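Local coordinates for protein ubiquitin-conjugating enzyme (Plasmodium falciparum 3D7, PDB 2H2Y) that probably acts as a ubiquitin-conjugating (E2) enzyme that receives activated ubiquitin and passes it on, as the conjugating domain of a longer protein predicted to be membrane-bound, at residues L29-F32 against L33-P37; C105-L109 against G110-N114. All blocks are in the same frame, centred on the assembly; numbering follows the deposited sequence.

Interaction 1: L29-F32 against L33-P37; sequences LNNF and LKNPP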
ATOM      1  N   LEU A  29       9.722  -0.949  -2.718  1.00 33.71           N
ATOM      2  CA  LEU A  29       9.051  -1.736  -3.748  1.00 33.53           C
ATOM      3  C   LEU A  29       9.561  -3.178  -3.705  1.00 34.74           C
ATOM      4  O   LEU A  29       8.764  -4.121  -3.624  1.00 34.64           O
ATOM      5  CB  LEU A  29       9.298  -1.135  -5.136  1.00 34.11           C
ATOM      6  CG  LEU A  29       8.709  -1.894  -6.339  1.00 33.94           C
ATOM      7  CD1 LEU A  29       7.189  -1.924  -6.267  1.00 29.97           C
ATOM      8  CD2 LEU A  29       9.156  -1.218  -7.622  1.00 33.14           C
ATOM      9  N   ASN A  30      10.889  -3.337  -3.747  1.00 35.60           N
ATOM     10  CA  ASN A  30      11.521  -4.661  -3.708  1.00 35.66           C
ATOM     11  C   ASN A  30      11.066  -5.468  -2.507  1.00 34.57           C
ATOM     12  O   ASN A  30      10.795  -6.665  -2.623  1.00 34.70           O
ATOM     13  CB  ASN A  30      13.045  -4.542  -3.685  1.00 36.43           C
ATOM     14  CG  ASN A  30      13.599  -4.055  -4.994  1.00 39.52           C
ATOM     15  OD1 ASN A  30      13.179  -4.511  -6.061  1.00 41.68           O
ATOM     16  ND2 ASN A  30      14.551  -3.130  -4.932  1.00 39.60           N
ATOM     17  N   ASN A  31      10.993  -4.826  -1.347  1.00 33.15           N
ATOM     18  CA  ASN A  31      10.536  -5.548  -0.182  1.00 33.14           C
ATOM     19  C   ASN A  31       9.083  -5.942  -0.393  1.00 31.71           C
ATOM     20  O   ASN A  31       8.660  -7.015   0.037  1.00 29.39           O
ATOM     21  CB  ASN A  31      10.658  -4.707   1.085  1.00 37.38           C
ATOM     22  CG  ASN A  31       9.890  -5.317   2.256  1.00 40.29           C
ATOM     23  OD1 ASN A  31       8.681  -5.094   2.414  1.00 40.87           O
ATOM     24  ND2 ASN A  31      10.581  -6.112   3.067  1.00 41.24           N
ATOM     25  N   PHE A  32       8.321  -5.086  -1.070  1.00 28.00           N
ATOM     26  CA  PHE A  32       6.918  -5.383  -1.294  1.00 27.30           C
ATOM     27  C   PHE A  32       6.764  -6.626  -2.166  1.00 28.02           C
ATOM     28  O   PHE A  32       5.907  -7.475  -1.902  1.00 26.34           O
ATOM     29  CB  PHE A  32       6.201  -4.194  -1.931  1.00 25.98           C
ATOM     30  CG  PHE A  32       4.708  -4.248  -1.776  1.00 26.61           C
ATOM     31  CD1 PHE A  32       4.085  -3.629  -0.692  1.00 26.51           C
ATOM     32  CD2 PHE A  32       3.925  -4.967  -2.677  1.00 24.91           C
ATOM     33  CE1 PHE A  32       2.692  -3.724  -0.504  1.00 28.28           C
ATOM     34  CE2 PHE A  32       2.538  -5.071  -2.499  1.00 27.49           C
ATOM     35  CZ  PHE A  32       1.921  -4.447  -1.407  1.00 28.19           C
ATOM     36  N   LEU A  33       7.592  -6.733  -3.203  1.00 28.01           N
ATOM     37  CA  LEU A  33       7.554  -7.896  -4.091  1.00 28.66           C
ATOM     38  C   LEU A  33       8.001  -9.166  -3.343  1.00 29.94           C
ATOM     39  O   LEU A  33       7.431 -10.238  -3.531  1.00 29.64           O
ATOM     40  CB  LEU A  33       8.472  -7.678  -5.297  1.00 28.08           C
ATOM     41  CG  LEU A  33       8.210  -6.523  -6.263  1.00 26.91           C
ATOM     42  CD1 LEU A  33       9.378  -6.423  -7.208  1.00 26.63           C
ATOM     43  CD2 LEU A  33       6.927  -6.737  -7.040  1.00 27.01           C
ATOM     44  N   LYS A  34       9.010  -9.031  -2.488  1.00 30.11           N
ATOM     45  CA  LYS A  34       9.533 -10.158  -1.726  1.00 33.26           C
ATOM     46  C   LYS A  34       8.657 -10.612  -0.548  1.00 34.49           C
ATOM     47  O   LYS A  34       8.578 -11.810  -0.262  1.00 35.05           O
ATOM     48  CB  LYS A  34      10.938  -9.820  -1.227  1.00 35.19           C
ATOM     49  CG  LYS A  34      11.634 -10.938  -0.452  1.00 41.11           C
ATOM     50  CD  LYS A  34      13.059 -10.525  -0.090  1.00 44.07           C
ATOM     51  CE  LYS A  34      13.745 -11.540   0.809  1.00 45.98           C
ATOM     52  NZ  LYS A  34      15.075 -11.039   1.290  1.00 48.59           N
ATOM     53  N   ASN A  35       8.011  -9.670   0.139  1.00 35.31           N
ATOM     54  CA  ASN A  35       7.144  -9.998   1.282  1.00 35.88           C
ATOM     55  C   ASN A  35       5.765  -9.372   1.114  1.00 35.40           C
ATOM     56  O   ASN A  35       5.359  -8.508   1.898  1.00 34.71           O
ATOM     57  CB  ASN A  35       7.753  -9.486   2.583  1.00 38.50           C
ATOM     58  CG  ASN A  35       9.128 -10.025   2.823  1.00 42.58           C
ATOM     59  OD1 ASN A  35       9.329 -11.237   2.858  1.00 46.00           O
ATOM     60  ND2 ASN A  35      10.092  -9.130   2.990  1.00 44.25           N
ATOM     61  N   PRO A  36       5.011  -9.826   0.107  1.00 33.22           N
ATOM     62  CA  PRO A  36       3.679  -9.292  -0.161  1.00 33.40           C
ATOM     63  C   PRO A  36       2.705  -9.500   0.981  1.00 31.92           C
ATOM     64  O   PRO A  36       2.746 -10.532   1.652  1.00 33.49           O
ATOM     65  CB  PRO A  36       3.238 -10.064  -1.405  1.00 32.66           C
ATOM     66  CG  PRO A  36       4.515 -10.613  -1.966  1.00 33.69           C
ATOM     67  CD  PRO A  36       5.274 -10.988  -0.746  1.00 32.76           C
ATOM     68  N   PRO A  37       1.840  -8.505   1.242  1.00 29.29           N
ATOM     69  CA  PRO A  37       0.859  -8.653   2.321  1.00 29.76           C
ATOM     70  C   PRO A  37      -0.162  -9.653   1.779  1.00 29.41           C
ATOM     71  O   PRO A  37      -0.580  -9.540   0.626  1.00 29.76           O
ATOM     72  CB  PRO A  37       0.287  -7.250   2.456  1.00 27.71           C
ATOM     73  CG  PRO A  37       1.430  -6.380   2.035  1.00 28.36           C
ATOM     74  CD  PRO A  37       1.945  -7.097   0.825  1.00 28.72           C
TER

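Interaction 2: C105-L109 against G110-N114; sequences CLSVL and GDDYN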
ATOM      1  N   CYS A 105      -9.124   5.927   8.158  1.00 42.04           N
ATOM      2  CA  CYS A 105      -8.842   6.496   9.456  1.00 42.76           C
ATOM      3  C   CYS A 105      -7.945   5.507  10.167  1.00 41.79           C
ATOM      4  O   CYS A 105      -8.421   4.528  10.749  1.00 43.86           O
ATOM      5  CB  CYS A 105     -10.132   6.711  10.247  1.00 43.56           C
ATOM      6  SG  CYS A 105      -9.883   7.590  11.797  1.00 45.36           S
ATOM      7  N   LEU A 106      -6.641   5.756  10.093  1.00 39.96           N
ATOM      8  CA  LEU A 106      -5.664   4.884  10.730  1.00 38.46           C
ATOM      9  C   LEU A 106      -4.514   5.730  11.255  1.00 38.90           C
ATOM     10  O   LEU A 106      -3.898   6.493  10.509  1.00 38.69           O
ATOM     11  CB  LEU A 106      -5.144   3.852   9.729  1.00 37.11           C
ATOM     12  CG  LEU A 106      -4.655   2.535  10.330  1.00 36.97           C
ATOM     13  CD1 LEU A 106      -5.834   1.800  10.954  1.00 38.95           C
ATOM     14  CD2 LEU A 106      -4.009   1.677   9.261  1.00 35.89           C
ATOM     15  N   SER A 107      -4.239   5.590  12.547  1.00 39.01           N
ATOM     16  CA  SER A 107      -3.184   6.346  13.209  1.00 40.86           C
ATOM     17  C   SER A 107      -1.859   6.269  12.465  1.00 41.49           C
ATOM     18  O   SER A 107      -1.152   7.271  12.321  1.00 38.91           O
ATOM     19  CB  SER A 107      -2.997   5.820  14.630  1.00 42.28           C
ATOM     20  OG  SER A 107      -2.619   4.454  14.611  1.00 45.27           O
ATOM     21  N   VAL A 108      -1.541   5.067  11.993  1.00 42.03           N
ATOM     22  CA  VAL A 108      -0.302   4.794  11.271  1.00 43.54           C
ATOM     23  C   VAL A 108      -0.058   5.683  10.059  1.00 43.60           C
ATOM     24  O   VAL A 108       1.079   6.026   9.752  1.00 45.85           O
ATOM     25  CB  VAL A 108      -0.259   3.342  10.780  1.00 44.17           C
ATOM     26  CG1 VAL A 108       1.139   3.005  10.338  1.00 46.55           C
ATOM     27  CG2 VAL A 108      -0.734   2.395  11.875  1.00 45.82           C
ATOM     28  N   LEU A 109      -1.125   6.046   9.364  1.00 43.60           N
ATOM     29  CA  LEU A 109      -0.998   6.873   8.174  1.00 42.45           C
ATOM     30  C   LEU A 109      -0.871   8.357   8.469  1.00 43.80           C
ATOM     31  O   LEU A 109      -0.697   9.159   7.550  1.00 43.12           O
ATOM     32  CB  LEU A 109      -2.194   6.634   7.257  1.00 39.46           C
ATOM     33  CG  LEU A 109      -2.269   5.200   6.736  1.00 38.31           C
ATOM     34  CD1 LEU A 109      -3.540   4.979   5.939  1.00 38.48           C
ATOM     35  CD2 LEU A 109      -1.054   4.943   5.879  1.00 37.91           C
ATOM     36  N   GLY A 110      -0.945   8.727   9.746  1.00 46.19           N
ATOM     37  CA  GLY A 110      -0.850  10.133  10.091  1.00 47.58           C
ATOM     38  C   GLY A 110      -0.122  10.489  11.373  1.00 49.71           C
ATOM     39  O   GLY A 110       1.091  10.711  11.371  1.00 50.77           O
ATOM     40  N   ASP A 111      -0.858  10.537  12.477  1.00 50.23           N
ATOM     41  CA  ASP A 111      -0.285  10.912  13.762  1.00 51.18           C
ATOM     42  C   ASP A 111       0.603   9.898  14.474  1.00 51.18           C
ATOM     43  O   ASP A 111       1.197  10.216  15.507  1.00 52.29           O
ATOM     44  CB  ASP A 111      -1.407  11.378  14.688  1.00 53.81           C
ATOM     45  CG  ASP A 111      -1.998  12.706  14.242  1.00 57.38           C
ATOM     46  OD1 ASP A 111      -2.327  12.833  13.046  1.00 57.14           O
ATOM     47  OD2 ASP A 111      -2.131  13.624  15.080  1.00 60.55           O
ATOM     48  N   ASP A 112       0.702   8.686  13.935  1.00 50.99           N
ATOM     49  CA  ASP A 112       1.548   7.655  14.534  1.00 50.82           C
ATOM     50  C   ASP A 112       2.616   7.183  13.562  1.00 50.35           C
ATOM     51  O   ASP A 112       3.416   6.305  13.880  1.00 50.92           O
ATOM     52  CB  ASP A 112       0.723   6.449  14.973  1.00 52.47           C
ATOM     53  CG  ASP A 112       0.206   6.586  16.384  1.00 55.20           C
ATOM     54  OD1 ASP A 112       0.944   7.144  17.227  1.00 55.29           O
ATOM     55  OD2 ASP A 112      -0.927   6.120  16.650  1.00 55.86           O
ATOM     56  N   TYR A 113       2.623   7.771  12.375  1.00 49.08           N
ATOM     57  CA  TYR A 113       3.582   7.399  11.353  1.00 47.27           C
ATOM     58  C   TYR A 113       4.969   7.904  11.664  1.00 46.62           C
ATOM     59  O   TYR A 113       5.132   8.985  12.223  1.00 45.72           O
ATOM     60  CB  TYR A 113       3.168   7.974  10.000  1.00 46.07           C
ATOM     61  CG  TYR A 113       4.218   7.792   8.931  1.00 45.01           C
ATOM     62  CD1 TYR A 113       4.314   6.606   8.207  1.00 44.54           C
ATOM     63  CD2 TYR A 113       5.129   8.806   8.652  1.00 45.19           C
ATOM     64  CE1 TYR A 113       5.292   6.440   7.226  1.00 45.32           C
ATOM     65  CE2 TYR A 113       6.111   8.646   7.679  1.00 45.39           C
ATOM     66  CZ  TYR A 113       6.186   7.466   6.972  1.00 45.42           C
ATOM     67  OH  TYR A 113       7.164   7.318   6.018  1.00 45.67           O
ATOM     68  N   ASN A 114       5.962   7.105  11.288  1.00 45.75           N
ATOM     69  CA  ASN A 114       7.365   7.468  11.450  1.00 45.68           C
ATOM     70  C   ASN A 114       8.104   6.871  10.248  1.00 44.29           C
ATOM     71  O   ASN A 114       7.808   5.754   9.814  1.00 44.61           O
ATOM     72  CB  ASN A 114       7.941   6.936  12.770  1.00 45.59           C
ATOM     73  CG  ASN A 114       8.038   5.437  12.799  1.00 46.05           C
ATOM     74  OD1 ASN A 114       7.043   4.740  13.003  1.00 48.18           O
ATOM     75  ND2 ASN A 114       9.240   4.922  12.578  1.00 46.81           N
TER

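Interaction 1: L29-F32 against L33-P37
Phe32 and Pro37 meet where helix 21-34 runs out and the following loop brings a proline over the phenyl ring. CD of Pro37 lies over one face of the ring, 3.9 Å from the centroid of the Phe32 ring, a CH-pi contact. It stands 29° off the ring normal, shifted toward the outer end of the ring, with Phe32 CZ the nearest carbon to Pro37 CD at 3.5 Å, and the two side chains cross nearly at right angles. A flat aromatic offers a broad face to a rigid proline, and the first torsion of Phe32 (-161°), which holds CG opposite the backbone N, carries the ring out to that position.

Leu33 joins through its backbone, its N bonding to Leu29 O at 2.9 Å, while its branched apolar side chain suits a partly covered site against Ile42 and Thr7. Asn31 contributes its carbonyl, whose O accepts the N-H of Asn35 at 2.7 Å. Between these two bonds lies a third of the same helical kind, from Lys34 N to Asn30 O at 3.0 Å.

The helix stops there. Pro36 has no N-H to offer Phe32 O, so the helical bonding pattern cannot continue; its ring merely lies beside that oxygen. Asn35 has already left helical angles, as suits a residue ahead of proline.

This C-terminal end of the first helix of the E2 fold rests on the sheet. Leu29 and Phe32 both reach Ile42 of strand 40-44; Leu29 also touches Trp52 and Phe32 touches Val54, both of strand 51-57, while Pro37 packs on Ser120 and Leu124 of helix 119-130.

Interaction 2: C105-L109 against G110-N114
Ser107 and Asp112 face each other across a compact turn in the long segment of the E2 fold that joins strand 85-88 to helix 119-130. A short 3-10 turn, residues 107-109, leads into it. Its closing bond runs from Gly110 N to Ser107 O at 3.0 Å. The same Ser107 O accepts Asp112 N at 2.8 Å, and the two N-H groups reach it from opposite faces of the carbonyl plane, so one backbone atom holds both halves of the turn.

The side chain of Asp112 starts beside that oxygen, with CB 3.4 Å from Ser107 O. Its CG then passes Ser107 CB at 3.7 Å, and Asp112 OD2 ends beside both CB and OG of Ser107, 3.1 Å from OG, at an angle too poor for a hydrogen bond. Both residues are small and polar, and so suit a turn at the surface where their ends can meet water.

Gly110 adopts phi -144° and psi -89°, a backbone shape that comes easily to a residue without CB. Just ahead of the turn stands Cys105, which probably corresponds to the ubiquitin-carrying cysteine of E2 relatives; it has been seen in an interchain disulfide.

Val108 O lies near the plane of the Tyr113 ring, at its edge. At the far end of that ring, the hydroxyl OH of Tyr113 is hydrogen-bonded to the carbonyl O of Pro80.

Overall arrangement
From the N terminus, the chain first reaches interaction 1, where helix 21-34 ends and residues 33-37 lead toward strand 40-44. The four-stranded antiparallel sheet follows, and only after strand 85-88 does interaction 2 form, at residues 105-114 before helix 119-130. Each contact closes a local turn within one unbroken run, so they stand in series, neither nested nor crossed. The centres of interaction 1 and interaction 2 lie about 21 Å apart, and the two do not touch. Both border helix 119-130, interaction 1 through Pro37 and interaction 2 through Val108 and Leu109. Interaction 1 joins the end of helix 21-34 to strands 40-44 and 51-57, interaction 2 the loop before helix 119-130 to that helix and to the loop around Pro80.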